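Local coordinates for acetylxylan esterase / glucomannan deacetylase (Cellvibrio japonicus, PDB 2WAA), which removes acetyl groups from xylan and glucomannan, helping to break down plant cell wall polysaccharides, at residues T53-S59 with Q111-L117; S58-W64 with S76-A81; F36-S42 with I101-N107. All blocks are in the same frame, centred on the assembly; numbering follows the deposited sequence.

Contact 1. Residues T53-S59 with Q111-L117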
# COMPACT_ATOMS: atom_id res chain seq x y z
N THR A 53 21.14 -12.98 2.29
CA THR A 53 21.16 -11.79 3.13
C THR A 53 20.85 -10.57 2.27
O THR A 53 21.05 -10.59 1.05
CB THR A 53 22.52 -11.53 3.89
OG1 THR A 53 23.56 -11.25 2.93
CG2 THR A 53 22.92 -12.74 4.74
N ALA A 54 20.39 -9.51 2.92
CA ALA A 54 20.14 -8.24 2.23
C ALA A 54 20.78 -7.09 2.99
O ALA A 54 20.78 -7.09 4.22
CB ALA A 54 18.65 -8.03 2.20
N GLU A 55 21.28 -6.10 2.26
CA GLU A 55 21.77 -4.87 2.89
C GLU A 55 20.59 -3.88 2.90
O GLU A 55 20.10 -3.49 1.82
CB GLU A 55 22.91 -4.29 2.07
CG GLU A 55 24.16 -5.20 2.11
CD GLU A 55 24.61 -5.50 3.53
OE1 GLU A 55 24.74 -4.55 4.32
OE2 GLU A 55 24.88 -6.68 3.83
N MET A 56 20.14 -3.48 4.08
CA MET A 56 18.98 -2.61 4.18
C MET A 56 19.24 -1.49 5.16
O MET A 56 20.17 -1.55 5.96
CB MET A 56 17.74 -3.40 4.62
CG MET A 56 17.52 -4.63 3.76
SD MET A 56 15.93 -5.40 4.09
CE MET A 56 14.83 -4.25 3.24
N GLN A 57 18.39 -0.46 5.10
CA GLN A 57 18.49 0.69 6.01
C GLN A 57 17.14 1.40 5.95
O GLN A 57 16.46 1.31 4.92
CB GLN A 57 19.63 1.63 5.59
CG GLN A 57 19.56 2.15 4.17
CD GLN A 57 20.70 3.16 3.80
OE1 GLN A 57 21.63 3.43 4.57
NE2 GLN A 57 20.61 3.72 2.60
N SER A 58 16.76 2.14 6.99
CA SER A 58 15.57 3.00 6.90
C SER A 58 16.00 4.44 7.23
O SER A 58 17.07 4.64 7.81
CB SER A 58 14.46 2.53 7.83
OG SER A 58 14.80 2.80 9.18
N SER A 59 15.22 5.44 6.85
CA SER A 59 15.71 6.80 7.00
C SER A 59 15.73 7.27 8.44
O SER A 59 16.59 8.11 8.79
CB SER A 59 14.90 7.78 6.18
OG SER A 59 13.55 7.62 6.52
N GLN A 111 11.55 6.08 4.96
CA GLN A 111 11.66 5.32 3.72
C GLN A 111 12.71 4.25 3.95
O GLN A 111 13.67 4.44 4.73
CB GLN A 111 12.04 6.21 2.54
CG GLN A 111 10.86 7.00 1.99
CD GLN A 111 10.59 8.20 2.82
OE1 GLN A 111 11.55 8.80 3.33
NE2 GLN A 111 9.30 8.59 2.95
N VAL A 112 12.50 3.10 3.31
CA VAL A 112 13.42 1.96 3.47
C VAL A 112 14.19 1.79 2.18
O VAL A 112 13.62 1.98 1.11
CB VAL A 112 12.62 0.69 3.73
CG1 VAL A 112 13.52 -0.60 3.58
CG2 VAL A 112 11.97 0.74 5.13
N THR A 113 15.47 1.40 2.27
CA THR A 113 16.25 1.15 1.06
C THR A 113 16.77 -0.29 1.13
O THR A 113 17.28 -0.73 2.17
CB THR A 113 17.45 2.12 1.02
OG1 THR A 113 16.95 3.46 0.88
CG2 THR A 113 18.44 1.76 -0.17
N LEU A 114 16.61 -1.03 0.04
CA LEU A 114 17.24 -2.32 -0.11
C LEU A 114 18.35 -2.06 -1.09
O LEU A 114 18.09 -1.56 -2.20
CB LEU A 114 16.25 -3.33 -0.71
CG LEU A 114 16.94 -4.62 -1.15
CD1 LEU A 114 17.58 -5.31 0.03
CD2 LEU A 114 15.90 -5.54 -1.86
N LYS A 115 19.59 -2.36 -0.72
CA LYS A 115 20.73 -2.06 -1.64
C LYS A 115 21.12 -3.24 -2.53
O LYS A 115 21.32 -3.09 -3.75
CB LYS A 115 21.97 -1.61 -0.85
CG LYS A 115 21.68 -0.35 -0.07
CD LYS A 115 22.97 0.26 0.52
CE LYS A 115 22.68 1.63 1.15
NZ LYS A 115 23.91 2.21 1.78
N GLN A 116 21.25 -4.41 -1.91
CA GLN A 116 21.74 -5.59 -2.69
C GLN A 116 21.47 -6.84 -1.87
O GLN A 116 21.19 -6.74 -0.67
CB GLN A 116 23.25 -5.43 -3.07
CG GLN A 116 24.10 -5.00 -1.96
CD GLN A 116 25.60 -4.67 -2.34
OE1 GLN A 116 26.40 -4.51 -1.43
NE2 GLN A 116 25.93 -4.53 -3.62
N LEU A 117 21.46 -8.00 -2.53
CA LEU A 117 21.22 -9.29 -1.88
C LEU A 117 22.42 -10.17 -2.19
O LEU A 117 22.90 -10.17 -3.35
CB LEU A 117 20.00 -9.98 -2.50
CG LEU A 117 18.59 -9.39 -2.41
CD1 LEU A 117 17.57 -10.33 -3.11
CD2 LEU A 117 18.23 -9.18 -0.92
O HOH W 1 23.46 4.81 2.56
O HOH W 2 12.23 9.97 5.77
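Leu114 CD1 packs against two residues of the facing strand, lying 3.6 Å from Ala54 CB and 3.8 Å from Met56 CG. The leucine has CG turned away from its backbone N (chi1 168°), which brings this methyl across to residues 53-59. Met56 bends at its last torsion (chi3 75°); the bend carries Met56 CE to 3.9 Å from Val112 CG1, and the side chain thereby touches both Leu114 and Val112. The frame is an antiparallel pair whose regular bonds include Thr113 N to Gln57 O at 2.8 Å. The register slips by one residue at Glu55: its O accepts from Lys115 N while its N donates to Gln116 O. With the helix-like backbone of Lys115, this is the geometry of a classic beta bulge. On the other face, Gln57 CG runs alongside Thr113 CB. In the conformer described, one of two modelled, its amide crosses the lysine chain, with Gln57 NE2 3.3 Å from Lys115 CE. Water 1 joins these polar ends, donating to Gln57 OE1 and accepting from Lys115 NZ; that ammonium also bonds Gln83 OE1. Where strand 51-58 ends and strand 112-119 begins, Ser59 and Gln111 hold each other by one backbone bond, Ser59 N to Gln111 O, and one from Gln111 N to the hydroxyl Ser59 OG (3.0 Å, 162° at the hydrogen). Strand 51-58 pairs on its other side with strand 84-91, and strand 112-119 with strands 34-36 and 10-14. Leu114 and Leu117 face Leu43 and Thr45 of strand 42-48 in the second antiparallel sheet, placing the pair in the two-sheet sandwich of the N-terminal domain, consistent with a galactose-binding-like fold.

Contact 2. Residues S58-W64 with S76-A81; sequences SSNGNSW and SIKLDA
Ser58 OG is held twice: it donates to Leu79 O at 2.8 Å and accepts a weak, bent bond from Gly61 N. The hydroxyl approaches the carbonyl from above its plane, while Gly61 CA makes a CH contact with Leu79 O at 3.2 Å. These contacts lie at the open end of the beta hairpin of strands 63-69 and 75-79, whose antiparallel pairing is documented here by Leu79 N to Ser63 O (2.8 Å, 169° at the hydrogen). Beyond it the two flanking segments stay linked: Ser58 N bonds Asp80 O, and water 3 donates to both Ser58 O and Ala81 O. Gly61 turns the chain with a positive phi (66°) and lies close against the backbone of Asp80 and Ala81.

On the face bearing Trp64 and Lys78, the lysine lies over the indole. Lys78 CB stands 3.5 Å from the centroid of the six-membered ring of Trp64 and only 9° off the normal, a CH-pi contact over the face; CG and CD follow over the CE2 side of the indole, CG nearest CE2 and CD nearest CZ2. The fully extended chain then takes Lys78 CE to 3.4 Å from Gly61 O. Its ammonium shares water 4 with Asn62 OD1. At the indole edge, water 5 accepts from both Trp64 NE1 (3.0 Å) and Lys78 NZ (3.1 Å).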
# COMPACT_ATOMS: atom_id res chain seq x y z
N SER A 58 16.76 2.14 6.99
CA SER A 58 15.57 3.00 6.90
C SER A 58 16.00 4.44 7.23
O SER A 58 17.07 4.64 7.81
CB SER A 58 14.46 2.53 7.83
OG SER A 58 14.80 2.80 9.18
N SER A 59 15.22 5.44 6.85
CA SER A 59 15.71 6.80 7.00
C SER A 59 15.73 7.27 8.44
O SER A 59 16.59 8.11 8.79
CB SER A 59 14.90 7.78 6.18
OG SER A 59 13.55 7.62 6.52
N ASN A 60 14.80 6.76 9.25
CA ASN A 60 14.67 7.23 10.65
C ASN A 60 14.76 6.12 11.68
O ASN A 60 14.46 6.37 12.85
CB ASN A 60 13.30 7.89 10.90
CG ASN A 60 13.03 9.05 9.98
OD1 ASN A 60 13.88 9.93 9.77
ND2 ASN A 60 11.81 9.08 9.44
N GLY A 61 15.07 4.90 11.24
CA GLY A 61 15.19 3.79 12.15
C GLY A 61 13.86 3.42 12.78
O GLY A 61 13.80 2.84 13.87
N ASN A 62 12.77 3.77 12.09
CA ASN A 62 11.44 3.58 12.64
C ASN A 62 10.53 2.81 11.67
O ASN A 62 9.30 2.93 11.73
CB ASN A 62 10.88 4.99 12.91
CG ASN A 62 9.71 5.00 13.87
OD1 ASN A 62 9.55 4.09 14.67
ND2 ASN A 62 8.91 6.09 13.84
N SER A 63 11.14 2.06 10.75
CA SER A 63 10.41 1.35 9.67
C SER A 63 10.42 -0.18 9.86
O SER A 63 11.43 -0.78 10.26
CB SER A 63 11.01 1.66 8.30
OG SER A 63 11.08 3.07 8.07
N TRP A 64 9.31 -0.83 9.54
CA TRP A 64 9.22 -2.27 9.73
C TRP A 64 8.99 -2.97 8.40
O TRP A 64 8.28 -2.45 7.49
CB TRP A 64 8.03 -2.63 10.64
CG TRP A 64 8.25 -2.21 12.12
CD1 TRP A 64 8.10 -0.96 12.67
CD2 TRP A 64 8.64 -3.09 13.20
NE1 TRP A 64 8.36 -1.02 14.02
CE2 TRP A 64 8.70 -2.30 14.37
CE3 TRP A 64 8.91 -4.47 13.28
CZ2 TRP A 64 9.06 -2.84 15.61
CZ3 TRP A 64 9.25 -5.02 14.52
CH2 TRP A 64 9.33 -4.20 15.68
N SER A 76 8.68 -10.22 11.54
CA SER A 76 8.69 -8.76 11.42
C SER A 76 9.97 -8.19 12.03
O SER A 76 10.35 -8.56 13.14
CB SER A 76 7.47 -8.15 12.13
OG SER A 76 6.27 -8.80 11.74
N ILE A 77 10.62 -7.28 11.31
CA ILE A 77 11.91 -6.72 11.72
C ILE A 77 11.89 -5.20 11.61
O ILE A 77 11.38 -4.68 10.61
CB ILE A 77 12.98 -7.23 10.71
CG1 ILE A 77 12.95 -8.76 10.72
CG2 ILE A 77 14.41 -6.64 11.04
CD1 ILE A 77 14.01 -9.34 9.70
N LYS A 78 12.42 -4.51 12.61
CA LYS A 78 12.48 -3.05 12.56
C LYS A 78 13.87 -2.67 12.03
O LYS A 78 14.87 -3.20 12.50
CB LYS A 78 12.28 -2.46 13.96
CG LYS A 78 12.12 -0.92 13.99
CD LYS A 78 11.91 -0.49 15.45
CE LYS A 78 11.54 0.96 15.54
NZ LYS A 78 11.31 1.23 17.05
N LEU A 79 13.95 -1.85 11.01
CA LEU A 79 15.25 -1.57 10.38
C LEU A 79 15.93 -0.34 10.99
O LEU A 79 15.34 0.75 11.05
CB LEU A 79 15.04 -1.35 8.86
CG LEU A 79 14.55 -2.57 8.07
CD1 LEU A 79 14.34 -2.14 6.63
CD2 LEU A 79 15.63 -3.71 8.14
N ASP A 80 17.19 -0.49 11.36
CA ASP A 80 18.00 0.61 11.88
C ASP A 80 18.25 1.66 10.81
O ASP A 80 18.22 1.37 9.63
CB ASP A 80 19.35 0.03 12.29
CG ASP A 80 20.09 0.87 13.32
OD1 ASP A 80 19.88 0.62 14.53
OD2 ASP A 80 20.91 1.73 12.91
N ALA A 81 18.53 2.90 11.25
CA ALA A 81 18.89 3.94 10.32
C ALA A 81 20.26 3.70 9.65
O ALA A 81 20.53 4.22 8.59
CB ALA A 81 18.86 5.32 11.05
O HOH W 3 19.51 6.19 7.27
O HOH W 4 11.24 3.91 16.76
O HOH W 5 8.28 0.58 16.57

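Contact 3. Residues F36-S42 with I101-N107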
# COMPACT_ATOMS: atom_id res chain seq x y z
N PHE A 36 11.77 2.90 -0.96
CA PHE A 36 10.33 2.93 -0.96
C PHE A 36 9.76 3.41 0.36
O PHE A 36 10.39 3.30 1.43
CB PHE A 36 9.78 1.53 -1.33
CG PHE A 36 10.47 0.38 -0.63
CD1 PHE A 36 9.98 -0.13 0.58
CD2 PHE A 36 11.62 -0.18 -1.18
CE1 PHE A 36 10.61 -1.17 1.24
CE2 PHE A 36 12.27 -1.25 -0.53
CZ PHE A 36 11.76 -1.74 0.69
N GLY A 37 8.54 3.97 0.27
CA GLY A 37 7.90 4.58 1.41
C GLY A 37 6.45 4.11 1.62
O GLY A 37 5.98 4.13 2.74
N TYR A 38 5.74 3.77 0.55
CA TYR A 38 4.34 3.35 0.71
C TYR A 38 4.27 1.96 1.33
O TYR A 38 5.16 1.15 1.13
CB TYR A 38 3.59 3.37 -0.62
CG TYR A 38 3.27 4.78 -1.05
CD1 TYR A 38 2.34 5.55 -0.34
CD2 TYR A 38 3.91 5.35 -2.15
CE1 TYR A 38 2.05 6.85 -0.73
CE2 TYR A 38 3.60 6.68 -2.55
CZ TYR A 38 2.70 7.41 -1.81
OH TYR A 38 2.35 8.71 -2.20
N PRO A 39 3.21 1.67 2.10
CA PRO A 39 3.13 0.32 2.70
C PRO A 39 2.74 -0.72 1.63
O PRO A 39 2.23 -0.33 0.56
CB PRO A 39 1.97 0.44 3.71
CG PRO A 39 1.09 1.52 3.09
CD PRO A 39 2.06 2.52 2.46
N GLY A 40 3.09 -1.98 1.85
CA GLY A 40 2.70 -3.07 0.94
C GLY A 40 3.67 -3.32 -0.22
O GLY A 40 3.47 -4.28 -1.00
N VAL A 41 4.67 -2.45 -0.37
CA VAL A 41 5.70 -2.65 -1.39
C VAL A 41 6.34 -4.01 -1.08
O VAL A 41 6.76 -4.27 0.05
CB VAL A 41 6.75 -1.55 -1.38
CG1 VAL A 41 7.92 -1.91 -2.35
CG2 VAL A 41 6.08 -0.18 -1.76
N SER A 42 6.36 -4.87 -2.10
CA SER A 42 6.74 -6.25 -1.92
C SER A 42 7.85 -6.61 -2.92
O SER A 42 7.65 -6.46 -4.14
CB SER A 42 5.50 -7.11 -2.15
OG SER A 42 4.49 -6.87 -1.17
N ILE A 101 9.93 -9.84 0.85
CA ILE A 101 10.06 -8.78 1.83
C ILE A 101 8.88 -7.84 1.60
O ILE A 101 8.64 -7.43 0.46
CB ILE A 101 11.39 -8.02 1.66
CG1 ILE A 101 12.56 -9.02 1.87
CG2 ILE A 101 11.45 -6.78 2.55
CD1 ILE A 101 13.94 -8.47 1.39
N ILE A 102 8.13 -7.53 2.66
CA ILE A 102 6.97 -6.67 2.51
C ILE A 102 7.14 -5.46 3.40
O ILE A 102 7.38 -5.62 4.62
CB ILE A 102 5.59 -7.37 2.85
CG1 ILE A 102 5.34 -8.61 1.97
CG2 ILE A 102 4.43 -6.44 2.54
CD1 ILE A 102 5.72 -9.89 2.70
N HIS A 103 7.02 -4.25 2.83
CA HIS A 103 7.09 -3.05 3.66
C HIS A 103 5.81 -2.94 4.51
O HIS A 103 4.69 -2.84 3.96
CB HIS A 103 7.26 -1.80 2.75
CG HIS A 103 7.62 -0.53 3.49
ND1 HIS A 103 7.17 0.71 3.09
CD2 HIS A 103 8.36 -0.31 4.60
CE1 HIS A 103 7.65 1.64 3.91
NE2 HIS A 103 8.38 1.05 4.83
N ARG A 104 5.95 -2.91 5.84
CA ARG A 104 4.78 -2.74 6.72
C ARG A 104 4.52 -1.28 6.99
O ARG A 104 3.37 -0.90 7.22
CB ARG A 104 5.00 -3.41 8.09
CG ARG A 104 5.17 -4.95 8.00
CD ARG A 104 5.89 -5.48 9.27
NE ARG A 104 5.18 -5.19 10.51
CZ ARG A 104 4.22 -5.95 11.03
NH1 ARG A 104 3.77 -7.06 10.41
NH2 ARG A 104 3.65 -5.59 12.20
N SER A 105 5.59 -0.48 7.03
CA SER A 105 5.49 0.95 7.36
C SER A 105 4.92 1.81 6.26
O SER A 105 4.79 1.36 5.13
CB SER A 105 6.86 1.46 7.82
OG SER A 105 7.06 0.98 9.14
N GLU A 106 4.55 3.05 6.58
CA GLU A 106 4.18 4.02 5.54
C GLU A 106 5.16 5.20 5.57
O GLU A 106 6.03 5.28 6.41
CB GLU A 106 2.75 4.55 5.71
CG GLU A 106 2.51 5.23 7.07
CD GLU A 106 1.11 5.84 7.16
OE1 GLU A 106 0.93 6.93 6.59
OE2 GLU A 106 0.20 5.22 7.80
N ASN A 107 5.01 6.12 4.63
CA ASN A 107 6.00 7.20 4.44
C ASN A 107 6.40 8.02 5.66
O ASN A 107 7.60 8.32 5.81
CB ASN A 107 5.49 8.15 3.37
CG ASN A 107 5.78 7.63 1.95
OD1 ASN A 107 6.90 7.73 1.50
ND2 ASN A 107 4.74 7.14 1.22
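His103 presents one face of its imidazole to the edge of the Phe36 ring, an edge-to-face pair with centroids 5.3 Å apart and planes at 77°. Ser105 O lies off the opposite face, 3.1 Å from the plane of the His103 ring and displaced toward the rim. The side chain leaves with CG turned away from the backbone N (chi1 -169°), sending ND1 into the loop 36-42. There His103 ND1 donates to Tyr38 O at 2.8 Å, nearly straight; the acceptor lies in the imidazole plane, although ND1 stands well above the carbonyl plane. Gly37 O comes to 3.2 Å from His103 CE1 at the ring's edge. The backbone of the same histidine is also bound, with His103 N giving to Val41 O and His103 O accepting from Gly40 N.

These bonds clasp a type II beta turn, Tyr38 to Val41, with Gly40 at its third position adopting the required positive phi. The turn leads into strand 42-48, which pairs with strand 94-103, in the N-terminal domain where it meets the GDSL-type esterase domain. Pro39 and Glu106 lie side by side (Pro39 CD to Glu106 CB 3.9 Å) and both touch Cys144 of that domain. Glu106 OE1 bonds Gly185 N and OE2 bonds Trp161 NE1; the glutamate side chain is about 4 Å from that of Ser141, the inferred nucleophile. At the far end Asn107 ND2 lies over one face of the Tyr38 ring, toward its CD1-CE1 rim (3.3 Å to Tyr38 CD1), with the amide nearly perpendicular to the ring, while Asn107 OD1 accepts from Gln111 NE2 and Gly211 N.

All three contacts belong to the N-terminal beta domain, but their burial differs. Contact 3 is wholly buried and lies at the border with the catalytic domain, where imidazole and carbonyl bonds predominate. Contacts 1 and 2 are partly buried: the first pairs strands through backbone bonds interrupted by one bulge, with an apolar inner face, whereas the second holds the open end of a hairpin with a lysine-indole contact and bridging waters. They share Ser58 and Ser59. Val112 joins all three: its CG2 packs on Ser63 CB and near His103 NE2, and its N bonds Phe36 O. Contacts 2 and 3 meet along neighbouring strands 63-69 and 94-103, where Trp64 O receives Arg104 N.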